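Long-range contacts in bifunctional GH43-CE protein (Bacteroides eggerthii, PDB 6MLY), which probably hydrolyses xylan-derived substrates through a glycoside hydrolase family 43 domain and carries a carbohydrate esterase domain in the same chain: residues A[40-45]-A[57-63]; A[417-421]-A[433-437]; A[636-641]-A[720-726]. All coordinates share one frame; numbering follows the deposited sequence.

Contact 1: residues A[40-45]-A[57-63]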
loop_
_atom_site.group_PDB
_atom_site.type_symbol
_atom_site.label_atom_id
_atom_site.label_comp_id
_atom_site.label_asym_id
_atom_site.label_seq_id
_atom_site.Cartn_x
_atom_site.Cartn_y
_atom_site.Cartn_z
ATOM N N ASP A 40 3.417 18.115 35.284
ATOM C CA ASP A 40 3.532 18.763 33.975
ATOM C C ASP A 40 3.657 17.704 32.869
ATOM O O ASP A 40 3.602 18.043 31.679
ATOM C CB ASP A 40 4.726 19.725 33.955
ATOM C CG ASP A 40 4.511 21.000 34.762
ATOM O OD1 ASP A 40 5.271 21.225 35.740
ATOM O OD2 ASP A 40 3.587 21.767 34.410
ATOM N N THR A 41 3.817 16.433 33.263
ATOM C CA THR A 41 4.024 15.314 32.340
ATOM C C THR A 41 2.696 14.607 32.051
ATOM O O THR A 41 1.795 14.617 32.877
ATOM C CB THR A 41 5.003 14.296 32.931
ATOM O OG1 THR A 41 6.133 15.005 33.434
ATOM C CG2 THR A 41 5.444 13.251 31.932
ATOM N N TYR A 42 2.600 13.993 30.868
ATOM C CA TYR A 42 1.511 13.089 30.513
ATOM C C TYR A 42 2.105 11.716 30.190
ATOM O O TYR A 42 3.209 11.625 29.668
ATOM C CB TYR A 42 0.713 13.625 29.323
ATOM C CG TYR A 42 -0.008 14.927 29.564
ATOM C CD1 TYR A 42 0.583 16.138 29.242
ATOM C CD2 TYR A 42 -1.289 14.953 30.099
ATOM C CE1 TYR A 42 -0.073 17.341 29.453
ATOM C CE2 TYR A 42 -1.958 16.147 30.316
ATOM C CZ TYR A 42 -1.347 17.347 29.998
ATOM O OH TYR A 42 -1.990 18.533 30.196
ATOM N N TYR A 43 1.370 10.651 30.518
ATOM C CA TYR A 43 1.802 9.294 30.233
ATOM C C TYR A 43 0.632 8.499 29.660
ATOM O O TYR A 43 -0.524 8.808 29.915
ATOM C CB TYR A 43 2.347 8.613 31.487
ATOM C CG TYR A 43 3.727 9.063 31.888
ATOM C CD1 TYR A 43 4.829 8.748 31.109
ATOM C CD2 TYR A 43 3.934 9.787 33.052
ATOM C CE1 TYR A 43 6.105 9.148 31.472
ATOM C CE2 TYR A 43 5.202 10.195 33.429
ATOM C CZ TYR A 43 6.291 9.877 32.635
ATOM O OH TYR A 43 7.543 10.279 32.999
ATOM N N MET A 44 0.968 7.459 28.895
ATOM C CA MET A 44 -0.008 6.708 28.132
ATOM C C MET A 44 0.561 5.327 27.784
ATOM O O MET A 44 1.592 5.228 27.120
ATOM C CB MET A 44 -0.369 7.462 26.847
ATOM C CG MET A 44 -1.109 6.619 25.827
ATOM S SD MET A 44 -0.724 7.109 24.134
ATOM C CE MET A 44 -0.381 5.501 23.426
ATOM N N SER A 45 -0.130 4.278 28.258
ATOM C CA SER A 45 0.091 2.894 27.836
ATOM C C SER A 45 -0.744 2.624 26.579
ATOM O O SER A 45 -1.522 3.471 26.143
ATOM C CB SER A 45 -0.230 1.925 28.954
ATOM O OG SER A 45 -1.621 1.905 29.228
ATOM N N ILE A 57 4.748 2.311 26.626
ATOM C CA ILE A 57 4.427 3.523 27.370
ATOM C C ILE A 57 4.985 4.712 26.583
ATOM O O ILE A 57 6.123 4.665 26.130
ATOM C CB ILE A 57 4.987 3.482 28.808
ATOM C CG1 ILE A 57 4.580 2.207 29.554
ATOM C CG2 ILE A 57 4.590 4.734 29.583
ATOM C CD1 ILE A 57 5.706 1.222 29.754
ATOM N N MET A 58 4.165 5.760 26.450
ATOM C CA MET A 58 4.507 6.979 25.729
ATOM C C MET A 58 4.415 8.177 26.680
ATOM O O MET A 58 3.490 8.259 27.472
ATOM C CB MET A 58 3.544 7.212 24.563
ATOM C CG MET A 58 3.630 6.158 23.486
ATOM S SD MET A 58 2.712 6.627 22.002
ATOM C CE MET A 58 2.774 5.081 21.099
ATOM N N LYS A 59 5.365 9.104 26.548
ATOM C CA LYS A 59 5.428 10.325 27.344
ATOM C C LYS A 59 5.077 11.522 26.452
ATOM O O LYS A 59 5.389 11.519 25.265
ATOM C CB LYS A 59 6.829 10.468 27.948
ATOM C CG LYS A 59 7.156 11.819 28.572
ATOM C CD LYS A 59 8.600 11.939 29.015
ATOM C CE LYS A 59 8.859 13.166 29.866
ATOM N NZ LYS A 59 9.888 12.913 30.904
ATOM N N SER A 60 4.435 12.538 27.042
ATOM C CA SER A 60 4.211 13.838 26.396
ATOM C C SER A 60 4.225 14.948 27.453
ATOM O O SER A 60 4.121 14.675 28.635
ATOM C CB SER A 60 2.926 13.855 25.605
ATOM O OG SER A 60 2.797 15.061 24.861
ATOM N N ASN A 61 4.388 16.193 26.996
ATOM C CA ASN A 61 4.401 17.373 27.858
ATOM C C ASN A 61 3.268 18.338 27.471
ATOM O O ASN A 61 2.975 19.271 28.228
ATOM C CB ASN A 61 5.767 18.066 27.817
ATOM C CG ASN A 61 6.749 17.503 28.823
ATOM O OD1 ASN A 61 6.515 17.569 30.033
ATOM N ND2 ASN A 61 7.857 16.965 28.339
ATOM N N ASP A 62 2.633 18.110 26.311
ATOM C CA ASP A 62 1.692 19.071 25.723
ATOM C C ASP A 62 0.404 18.388 25.224
ATOM O O ASP A 62 -0.476 19.076 24.712
ATOM C CB ASP A 62 2.376 19.866 24.602
ATOM C CG ASP A 62 3.065 19.037 23.521
ATOM O OD1 ASP A 62 2.787 17.822 23.430
ATOM O OD2 ASP A 62 3.874 19.617 22.768
ATOM N N LEU A 63 0.288 17.059 25.386
ATOM C CA LEU A 63 -0.804 16.215 24.816
ATOM C C LEU A 63 -0.716 16.114 23.283
ATOM O O LEU A 63 -1.618 15.545 22.671
ATOM C CB LEU A 63 -2.178 16.767 25.218
ATOM C CG LEU A 63 -2.587 16.585 26.679
ATOM C CD1 LEU A 63 -3.776 17.470 27.008
ATOM C CD2 LEU A 63 -2.909 15.129 26.977
#
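Tyr-42 turns its ring carbon CG anti to its own carbonyl carbon and beside its backbone N (chi1 -64°), and Leu-63 has the same choice of first torsion; these torsions, with the chain turning at Leu-63 (positive phi), bring the leucine CG over the ring. Leu-63 CG sits 3.7 Å from the centroid of the Tyr-42 ring and only 13° off its normal, a CH-pi contact over the centre of one face. Leu-63 CD2 lies 3.5 Å from Tyr-42 CD2, while Asn-61 O lies near the ring plane at its edge.

The strands beneath run antiparallel, their axes at 160°. Tyr-42 and Ser-60 form a hydrogen-bonded pair: Tyr-42 N reaches Ser-60 O at 2.8 Å, and Ser-60 N returns to Tyr-42 O at 3.0 Å. In the pair Met-44 and Met-58, the bond from Met-58 N to Met-44 O (2.7 Å) is sound, whereas its return is weak. Both thioether chains lie side by side on the face shared with Tyr-42, where Met-44 CE touches Met-58 SD at 3.6 Å.

On the other face, Tyr-43 and Lys-59 run alongside each other, with Tyr-43 CE1 3.8 Å from Lys-59 CB. Their polar ends converge on Glu-128, which forms a salt bridge with Lys-59 NZ and a hydrogen bond with Tyr-43 OH; the pair is thus tied to the loop between strands 118-124 and 133-137 of the next sheet. Thr-41 CG2 packs against the aliphatic part of the lysine at 4.0 Å, measured to Lys-59 CE.

Strands 34-38, 41-45, 56-60 and 66-71 follow one another in sequence across a four-stranded antiparallel sheet, and this contact joins its two middle strands, the meander characteristic of a blade in the five-bladed beta-propeller of family 43.

Contact 2: residues A[417-421]-A[433-437]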
loop_
_atom_site.group_PDB
_atom_site.type_symbol
_atom_site.label_atom_id
_atom_site.label_comp_id
_atom_site.label_asym_id
_atom_site.label_seq_id
_atom_site.Cartn_x
_atom_site.Cartn_y
_atom_site.Cartn_z
ATOM N N LYS A 417 20.464 -14.643 -8.059
ATOM C CA LYS A 417 19.736 -13.648 -7.209
ATOM C C LYS A 417 18.826 -12.781 -8.087
ATOM O O LYS A 417 19.281 -12.192 -9.069
ATOM C CB LYS A 417 20.707 -12.734 -6.456
ATOM C CG LYS A 417 21.677 -13.434 -5.513
ATOM C CD LYS A 417 22.812 -12.537 -5.070
ATOM C CE LYS A 417 24.049 -13.294 -4.631
ATOM N NZ LYS A 417 23.801 -14.078 -3.401
ATOM N N TYR A 418 17.548 -12.693 -7.694
ATOM C CA TYR A 418 16.539 -11.885 -8.379
ATOM C C TYR A 418 15.862 -10.941 -7.380
ATOM O O TYR A 418 15.437 -11.369 -6.311
ATOM C CB TYR A 418 15.477 -12.775 -9.031
ATOM C CG TYR A 418 16.010 -13.786 -10.013
ATOM C CD1 TYR A 418 16.420 -15.039 -9.591
ATOM C CD2 TYR A 418 16.102 -13.491 -11.365
ATOM C CE1 TYR A 418 16.912 -15.975 -10.487
ATOM C CE2 TYR A 418 16.590 -14.415 -12.274
ATOM C CZ TYR A 418 16.997 -15.661 -11.832
ATOM O OH TYR A 418 17.481 -16.583 -12.711
ATOM N N ILE A 419 15.767 -9.659 -7.750
ATOM C CA ILE A 419 14.917 -8.702 -7.061
ATOM C C ILE A 419 13.464 -9.054 -7.396
ATOM O O ILE A 419 13.137 -9.249 -8.557
ATOM C CB ILE A 419 15.264 -7.257 -7.468
ATOM C CG1 ILE A 419 16.697 -6.889 -7.075
ATOM C CG2 ILE A 419 14.242 -6.288 -6.888
ATOM C CD1 ILE A 419 17.140 -5.531 -7.568
ATOM N N VAL A 420 12.608 -9.125 -6.371
ATOM C CA VAL A 420 11.250 -9.664 -6.501
ATOM C C VAL A 420 10.285 -8.830 -5.642
ATOM O O VAL A 420 10.648 -8.360 -4.569
ATOM C CB VAL A 420 11.223 -11.156 -6.104
ATOM C CG1 VAL A 420 9.808 -11.681 -5.913
ATOM C CG2 VAL A 420 11.980 -12.025 -7.097
ATOM N N MET A 421 9.063 -8.635 -6.158
ATOM C CA MET A 421 7.912 -8.207 -5.380
ATOM C C MET A 421 6.915 -9.365 -5.306
ATOM O O MET A 421 6.715 -10.080 -6.279
ATOM C CB MET A 421 7.184 -7.009 -6.000
ATOM C CG MET A 421 5.724 -6.946 -5.561
ATOM S SD MET A 421 4.817 -5.472 -6.064
ATOM C CE MET A 421 3.590 -5.413 -4.755
ATOM N N GLU A 433 6.543 -9.277 -10.506
ATOM C CA GLU A 433 7.617 -8.844 -11.392
ATOM C C GLU A 433 8.934 -9.371 -10.817
ATOM O O GLU A 433 9.020 -9.650 -9.610
ATOM C CB GLU A 433 7.592 -7.318 -11.512
ATOM C CG GLU A 433 8.615 -6.742 -12.473
ATOM C CD GLU A 433 8.591 -5.226 -12.584
ATOM O OE1 GLU A 433 7.476 -4.636 -12.473
ATOM O OE2 GLU A 433 9.693 -4.635 -12.763
ATOM N N LYS A 434 9.946 -9.515 -11.681
ATOM C CA LYS A 434 11.204 -10.131 -11.298
ATOM C C LYS A 434 12.341 -9.582 -12.163
ATOM O O LYS A 434 12.326 -9.755 -13.377
ATOM C CB LYS A 434 11.082 -11.648 -11.448
ATOM C CG LYS A 434 12.316 -12.439 -11.045
ATOM C CD LYS A 434 12.001 -13.865 -10.644
ATOM C CE LYS A 434 11.119 -14.581 -11.647
ATOM N NZ LYS A 434 10.937 -16.009 -11.298
ATOM N N VAL A 435 13.314 -8.928 -11.516
ATOM C CA VAL A 435 14.514 -8.401 -12.170
ATOM C C VAL A 435 15.713 -9.179 -11.639
ATOM O O VAL A 435 15.782 -9.450 -10.444
ATOM C CB VAL A 435 14.681 -6.885 -11.932
ATOM C CG1 VAL A 435 16.021 -6.358 -12.431
ATOM C CG2 VAL A 435 13.543 -6.088 -12.552
ATOM N N PRO A 436 16.688 -9.566 -12.497
ATOM C CA PRO A 436 17.927 -10.182 -12.017
ATOM C C PRO A 436 18.820 -9.165 -11.286
ATOM O O PRO A 436 18.827 -7.979 -11.636
ATOM C CB PRO A 436 18.590 -10.673 -13.312
ATOM C CG PRO A 436 18.092 -9.705 -14.358
ATOM C CD PRO A 436 16.656 -9.438 -13.964
ATOM N N LEU A 437 19.557 -9.637 -10.275
ATOM C CA LEU A 437 20.539 -8.810 -9.580
ATOM C C LEU A 437 21.952 -9.290 -9.938
ATOM O O LEU A 437 22.236 -10.490 -9.893
ATOM C CB LEU A 437 20.282 -8.874 -8.071
ATOM C CG LEU A 437 21.112 -7.908 -7.226
ATOM C CD1 LEU A 437 20.876 -6.463 -7.644
ATOM C CD2 LEU A 437 20.818 -8.088 -5.746
#
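Residues Lys-417 to Met-421 and Glu-433 to Leu-437 pair antiparallel, their strand axes at 163° and 4.4 Å apart at closest approach, with Ile-419 facing Val-435 as a hydrogen-bonded pair. Val-435 N donates to Ile-419 O at 3.0 Å; the return bond, from Ile-419 N to Val-435 O, is weak in angle. Beyond it, Leu-437 N gives a nearly straight bond to Lys-417 O (2.8 Å), extending the pairing past the non-hydrogen-bonded pair Tyr-418 and Pro-436, where proline's missing N-H costs nothing.

Lys-434 crosses Tyr-418 at a slant, its CG coming within 3.8 Å of Tyr-418 CB. Beyond the chi3 bend (49°) the chain leads away, and Lys-434 NZ, though near the normal of the Tyr-418 ring, stays 5.7 Å from its centroid, at most a weak cation-pi attraction. Lys-434 CG also packs on Val-420 CG2 at 4.0 Å, while Pro-436 CA lies 3.8 Å from Tyr-418 CD2. On the face of Ile-419 and Val-435, Ile-419 CD1 reaches Leu-437 CD1, just past the strand, at 3.9 Å.

That apolar face turns inward: Ile-419 rests on Tyr-461 and Ile-471, Val-435 on Tyr-461, joining the hairpin to strands 456-462 and 469-476 of the opposing sheet in the concanavalin A-like sandwich. Strand 430-436 is outermost in its sheet, and Glu-433 bonds Gly-472 N while touching Gln-564 and Gln-568 of helix 563-577, in the esterase part.

Contact 3: residues A[636-641]-A[720-726]; sequences LAGTTN and YIDKNDP. With NA (sodium ion), chain H.
Thr-639 O and Tyr-720 O, carbonyls from the two segments, converge on one sodium ion at 2.4 Å and 2.3 Å, respectively. Asp-722 OD1 adds a third ligand at 2.5 Å, and Asp-725 approaches with both oxygens, OD1 at 2.8 Å and OD2 at 2.9 Å from the sodium.

Behind this shell, a type I turn from Asp-722 to Asp-725 presents both acids to the ion. Its start is an Asx turn, Asn-724 N donating to Asp-722 OD2 at 2.7 Å. The Tyr-720 ring is held by Thr-640 CG2, set over one face toward the rim, 3.8 Å from the centroid; Leu-636 CD1 touches Tyr-720 CE2, and Tyr-646 packs edge-to-face. Tyr-720 OH bonds Leu-714 O. An alanine in place of Tyr-720 would keep the liganding carbonyl but is likely to leave Thr-640 CG2 and Leu-636 facing a gap, with Leu-714 O losing the tyrosine hydroxyl's bond.

No direct hydrogen bond links the segments: the sodium probably screens the repulsion among oxygens packed this closely, the two carboxylates more than balancing its single charge. The shared ion, with the packing on the Tyr-720 ring, probably holds helix 629-639 to the loop before strand 727-733.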
loop_
_atom_site.group_PDB
_atom_site.type_symbol
_atom_site.label_atom_id
_atom_site.label_comp_id
_atom_site.label_asym_id
_atom_site.label_seq_id
_atom_site.Cartn_x
_atom_site.Cartn_y
_atom_site.Cartn_z
ATOM N N LEU A 636 -6.714 2.636 -33.923
ATOM C CA LEU A 636 -8.108 3.047 -34.149
ATOM C C LEU A 636 -8.373 4.389 -33.457
ATOM O O LEU A 636 -9.147 5.198 -33.958
ATOM C CB LEU A 636 -9.044 1.952 -33.619
ATOM C CG LEU A 636 -10.529 2.132 -33.925
ATOM C CD1 LEU A 636 -10.793 1.991 -35.415
ATOM C CD2 LEU A 636 -11.370 1.132 -33.150
ATOM N N ALA A 637 -7.728 4.598 -32.298
ATOM C CA ALA A 637 -7.726 5.876 -31.588
ATOM C C ALA A 637 -7.036 6.951 -32.437
ATOM O O ALA A 637 -7.521 8.071 -32.522
ATOM C CB ALA A 637 -7.044 5.718 -30.254
ATOM N N GLY A 638 -5.905 6.585 -33.058
ATOM C CA GLY A 638 -5.111 7.462 -33.939
ATOM C C GLY A 638 -5.900 8.019 -35.118
ATOM O O GLY A 638 -5.822 9.215 -35.415
ATOM N N THR A 639 -6.674 7.162 -35.791
ATOM C CA THR A 639 -7.321 7.562 -37.039
ATOM C C THR A 639 -8.680 8.228 -36.770
ATOM O O THR A 639 -9.250 8.826 -37.694
ATOM C CB THR A 639 -7.430 6.395 -38.035
ATOM O OG1 THR A 639 -8.285 5.377 -37.520
ATOM C CG2 THR A 639 -6.090 5.778 -38.368
ATOM N N THR A 640 -9.183 8.162 -35.530
ATOM C CA THR A 640 -10.556 8.618 -35.233
ATOM C C THR A 640 -10.567 9.912 -34.400
ATOM O O THR A 640 -11.617 10.309 -33.897
ATOM C CB THR A 640 -11.377 7.491 -34.595
ATOM O OG1 THR A 640 -10.746 7.086 -33.380
ATOM C CG2 THR A 640 -11.535 6.311 -35.529
ATOM N N ASN A 641 -9.418 10.593 -34.313
ATOM C CA ASN A 641 -9.343 11.963 -33.806
ATOM C C ASN A 641 -10.500 12.789 -34.375
ATOM O O ASN A 641 -10.525 13.091 -35.559
ATOM C CB ASN A 641 -8.017 12.642 -34.168
ATOM C CG ASN A 641 -6.896 12.344 -33.193
ATOM O OD1 ASN A 641 -7.132 11.858 -32.088
ATOM N ND2 ASN A 641 -5.671 12.657 -33.582
ATOM N N TYR A 720 -10.586 5.215 -41.314
ATOM C CA TYR A 720 -10.699 6.584 -40.793
ATOM C C TYR A 720 -9.426 7.408 -41.048
ATOM O O TYR A 720 -9.250 8.459 -40.422
ATOM C CB TYR A 720 -11.013 6.533 -39.292
ATOM C CG TYR A 720 -12.151 5.614 -38.912
ATOM C CD1 TYR A 720 -13.467 6.046 -38.970
ATOM C CD2 TYR A 720 -11.919 4.310 -38.501
ATOM C CE1 TYR A 720 -14.519 5.208 -38.642
ATOM C CE2 TYR A 720 -12.960 3.461 -38.165
ATOM C CZ TYR A 720 -14.267 3.912 -38.235
ATOM O OH TYR A 720 -15.308 3.094 -37.910
ATOM N N ILE A 721 -8.553 6.952 -41.959
ATOM C CA ILE A 721 -7.268 7.628 -42.249
ATOM C C ILE A 721 -7.514 8.866 -43.125
ATOM O O ILE A 721 -8.225 8.806 -44.129
ATOM C CB ILE A 721 -6.259 6.689 -42.939
ATOM C CG1 ILE A 721 -5.950 5.441 -42.112
ATOM C CG2 ILE A 721 -4.987 7.450 -43.288
ATOM C CD1 ILE A 721 -5.134 4.407 -42.863
ATOM N N ASP A 722 -6.853 9.971 -42.766
ATOM C CA ASP A 722 -6.897 11.205 -43.525
ATOM C C ASP A 722 -5.559 11.929 -43.324
ATOM O O ASP A 722 -4.699 11.441 -42.600
ATOM C CB ASP A 722 -8.129 12.029 -43.138
ATOM C CG ASP A 722 -8.003 12.750 -41.811
ATOM O OD1 ASP A 722 -8.626 12.290 -40.822
ATOM O OD2 ASP A 722 -7.293 13.773 -41.779
ATOM N N LYS A 723 -5.413 13.099 -43.955
ATOM C CA LYS A 723 -4.133 13.817 -44.058
ATOM C C LYS A 723 -3.752 14.420 -42.694
ATOM O O LYS A 723 -2.567 14.590 -42.394
ATOM C CB LYS A 723 -4.202 14.922 -45.125
ATOM C CG LYS A 723 -5.045 14.632 -46.364
ATOM C CD LYS A 723 -4.464 13.570 -47.280
ATOM C CE LYS A 723 -5.412 13.134 -48.382
ATOM N NZ LYS A 723 -4.721 12.351 -49.436
ATOM N N ASN A 724 -4.764 14.735 -41.872
ATOM C CA ASN A 724 -4.600 15.529 -40.640
ATOM C C ASN A 724 -4.638 14.640 -39.384
ATOM O O ASN A 724 -4.607 15.150 -38.262
ATOM C CB ASN A 724 -5.650 16.639 -40.580
ATOM C CG ASN A 724 -5.656 17.490 -41.833
ATOM O OD1 ASN A 724 -6.698 17.688 -42.455
ATOM N ND2 ASN A 724 -4.493 17.987 -42.220
ATOM N N ASP A 725 -4.686 13.315 -39.582
ATOM C CA ASP A 725 -4.489 12.326 -38.527
ATOM C C ASP A 725 -3.033 12.414 -38.069
ATOM O O ASP A 725 -2.226 13.077 -38.711
ATOM C CB ASP A 725 -4.897 10.926 -39.007
ATOM C CG ASP A 725 -6.400 10.735 -39.176
ATOM O OD1 ASP A 725 -7.163 11.691 -38.909
ATOM O OD2 ASP A 725 -6.810 9.628 -39.557
ATOM N N PRO A 726 -2.649 11.812 -36.918
ATOM C CA PRO A 726 -1.267 11.881 -36.441
ATOM C C PRO A 726 -0.271 11.028 -37.244
ATOM O O PRO A 726 -0.668 10.222 -38.076
ATOM C CB PRO A 726 -1.340 11.339 -35.003
ATOM C CG PRO A 726 -2.815 11.326 -34.667
ATOM C CD PRO A 726 -3.521 11.090 -35.980
HETATM NA NA NA H . -9.579 10.465 -39.437
#

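Overall arrangement
The contacts follow one another along the chain, one in each of three parts: contact 1 in the glycoside hydrolase part, contact 2 in the concanavalin A-like part and contact 3 in the esterase part. None touches another. Centre to centre, contacts 1 and 2 are about 45 Å apart, contacts 2 and 3 about 40 Å, and contacts 1 and 3 about 67 Å, these last two on opposite sides of the chain's centre. Contacts 1 and 2 pair neighbouring strands of separate antiparallel sheets; contact 3 instead joins a helix to a loop across 78 intervening residues. The sandwich thus lies between two putatively catalytic parts.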